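SusD-like carbohydrate binding protein BF1063 (Bacteroides fragilis NCTC 9343, PDB 3I4G) probably binds carbohydrate at the outer membrane, as a member of the SusD family of glycan-uptake proteins. Local coordinates at residues 384-389 against 445-450. Sequence-based numbering, arbitrary orientation.
Sequences VIRYAE and RIELAM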
loop_
_atom_site.group_PDB
_atom_site.type_symbol
_atom_site.label_atom_id
_atom_site.label_comp_id
_atom_site.label_asym_id
_atom_site.label_seq_id
_atom_site.Cartn_x
_atom_site.Cartn_y
_atom_site.Cartn_z
ATOM N N VAL A 384 5.264 5.128 1.973
ATOM C CA VAL A 384 3.836 5.298 2.179
ATOM C C VAL A 384 3.295 6.303 1.168
ATOM O O VAL A 384 2.235 6.104 0.575
ATOM C CB VAL A 384 3.563 5.732 3.625
ATOM C CG1 VAL A 384 2.086 5.947 3.815
ATOM C CG2 VAL A 384 4.050 4.666 4.609
ATOM N N ILE A 385 4.004 7.407 0.955
ATOM C CA ILE A 385 3.655 8.414 -0.037
ATOM C C ILE A 385 4.879 8.695 -0.893
ATOM O O ILE A 385 5.918 9.137 -0.395
ATOM C CB ILE A 385 3.202 9.754 0.586
ATOM C CG1 ILE A 385 1.985 9.584 1.511
ATOM C CG2 ILE A 385 2.922 10.813 -0.501
ATOM C CD1 ILE A 385 0.668 9.134 0.848
ATOM N N ARG A 386 4.744 8.428 -2.181
ATOM C CA ARG A 386 5.761 8.731 -3.191
ATOM C C ARG A 386 5.287 9.874 -4.077
ATOM O O ARG A 386 4.101 10.008 -4.405
ATOM C CB ARG A 386 6.085 7.494 -4.052
ATOM C CG ARG A 386 6.619 6.351 -3.275
ATOM C CD ARG A 386 7.319 5.289 -4.100
ATOM N NE ARG A 386 6.508 4.476 -5.007
ATOM C CZ ARG A 386 6.462 4.592 -6.342
ATOM N NH1 ARG A 386 6.998 5.624 -7.008
ATOM N NH2 ARG A 386 5.807 3.676 -7.030
ATOM N N TYR A 387 6.261 10.664 -4.533
ATOM C CA TYR A 387 5.917 11.772 -5.447
ATOM C C TYR A 387 5.236 11.258 -6.730
ATOM O O TYR A 387 4.421 11.943 -7.302
ATOM C CB TYR A 387 7.149 12.609 -5.776
ATOM C CG TYR A 387 6.897 13.948 -6.452
ATOM C CD1 TYR A 387 6.060 14.878 -5.884
ATOM C CD2 TYR A 387 7.544 14.275 -7.639
ATOM C CE1 TYR A 387 5.877 16.111 -6.472
ATOM C CE2 TYR A 387 7.358 15.495 -8.230
ATOM C CZ TYR A 387 6.534 16.395 -7.642
ATOM O OH TYR A 387 6.368 17.658 -8.213
ATOM N N ALA A 388 5.559 10.045 -7.202
ATOM C CA ALA A 388 4.838 9.552 -8.364
ATOM C C ALA A 388 3.342 9.454 -8.111
ATOM O O ALA A 388 2.544 9.715 -9.013
ATOM C CB ALA A 388 5.335 8.200 -8.757
ATOM N N GLU A 389 2.929 9.083 -6.896
ATOM C CA GLU A 389 1.499 9.039 -6.592
ATOM C C GLU A 389 0.931 10.459 -6.588
ATOM O O GLU A 389 -0.201 10.690 -7.019
ATOM C CB GLU A 389 1.231 8.375 -5.245
ATOM C CG GLU A 389 -0.279 8.349 -4.960
ATOM C CD GLU A 389 -0.679 7.888 -3.577
ATOM O OE1 GLU A 389 0.140 7.262 -2.881
ATOM O OE2 GLU A 389 -1.849 8.159 -3.185
ATOM N N ARG A 445 -1.954 1.833 -11.406
ATOM C CA ARG A 445 -1.856 0.402 -11.092
ATOM C C ARG A 445 -0.437 -0.101 -11.302
ATOM O O ARG A 445 0.145 -0.769 -10.441
ATOM C CB ARG A 445 -2.812 -0.409 -11.968
ATOM C CG ARG A 445 -2.814 -1.851 -11.610
ATOM C CD ARG A 445 -3.676 -2.726 -12.466
ATOM N NE ARG A 445 -3.748 -4.085 -11.855
ATOM C CZ ARG A 445 -4.390 -5.121 -12.366
ATOM N NH1 ARG A 445 -5.017 -5.037 -13.519
ATOM N NH2 ARG A 445 -4.372 -6.268 -11.715
ATOM N N ILE A 446 0.141 0.230 -12.442
ATOM C CA ILE A 446 1.484 -0.231 -12.741
ATOM C C ILE A 446 2.530 0.411 -11.852
ATOM O O ILE A 446 3.359 -0.252 -11.224
ATOM C CB ILE A 446 1.826 0.052 -14.230
ATOM C CG1 ILE A 446 0.901 -0.711 -15.175
ATOM C CG2 ILE A 446 3.302 -0.263 -14.530
ATOM C CD1 ILE A 446 0.782 -2.197 -14.915
ATOM N N GLU A 447 2.457 1.728 -11.718
ATOM C CA GLU A 447 3.472 2.442 -10.939
ATOM C C GLU A 447 3.517 2.016 -9.489
ATOM O O GLU A 447 4.605 1.856 -8.926
ATOM C CB GLU A 447 3.228 3.942 -11.047
ATOM C CG GLU A 447 4.168 4.778 -10.232
ATOM C CD GLU A 447 5.623 4.720 -10.646
ATOM O OE1 GLU A 447 5.909 4.293 -11.780
ATOM O OE2 GLU A 447 6.478 5.104 -9.829
ATOM N N LEU A 448 2.352 1.791 -8.887
ATOM C CA LEU A 448 2.263 1.500 -7.462
ATOM C C LEU A 448 2.039 0.044 -7.145
ATOM O O LEU A 448 1.774 -0.290 -5.992
ATOM C CB LEU A 448 1.120 2.324 -6.851
ATOM C CG LEU A 448 1.201 3.829 -7.022
ATOM C CD1 LEU A 448 -0.105 4.485 -6.508
ATOM C CD2 LEU A 448 2.429 4.419 -6.324
ATOM N N ALA A 449 2.212 -0.845 -8.103
ATOM C CA ALA A 449 1.939 -2.256 -7.872
ATOM C C ALA A 449 2.746 -2.837 -6.720
ATOM O O ALA A 449 3.960 -2.636 -6.600
ATOM C CB ALA A 449 2.161 -3.084 -9.162
HETATM N N MSE A 450 2.059 -3.610 -5.877
HETATM C CA MSE A 450 2.600 -4.331 -4.725
HETATM C C MSE A 450 2.926 -3.421 -3.550
HETATM O O MSE A 450 3.551 -3.897 -2.603
HETATM C CB MSE A 450 3.824 -5.188 -5.083
HETATM C CG MSE A 450 3.570 -6.183 -6.209
HETATM SE SE MSE A 450 2.036 -7.390 -5.991
HETATM C CE MSE A 450 2.571 -8.113 -4.274
#
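L448 lies over one face of the R386 guanidinium, its CD2 3.5 Å from R386 NH2, while E447 meets the same group within its plane. The site joins the N-terminal end of helix 387-400, where R386 sits at the N-cap position, to the C-terminal end of helix 433-447, deep inside the SusD-family fold. R386 grips E447 end-on through a salt bridge, with both terminal nitrogens directed at one oxygen. R386 NH1 donates to the anti lone pair of E447 OE2 at 2.9 Å (159°). R386 NH2 reaches the same oxygen at 3.2 Å along a more bent path, from above the carboxylate plane. A bend at chi2 (65°) swings the E447 carboxylate to the arginine's end, and the two flat groups stand 60° apart. Further ion pairs with E250 and E451 for R386, and with R318 and R420 for E447, make this a buried charge network that probably keeps both residues ionised. Beside it, E389, whose carboxylate pairs with R206, meets L448 through its aliphatic part: E389 CG touches L448 CD1 at 4.2 Å, the side chains crossing at about a right angle. A388 packs beside the carboxylate, its CB 3.5 Å from E447 OE2 and 3.9 Å from E447 CG.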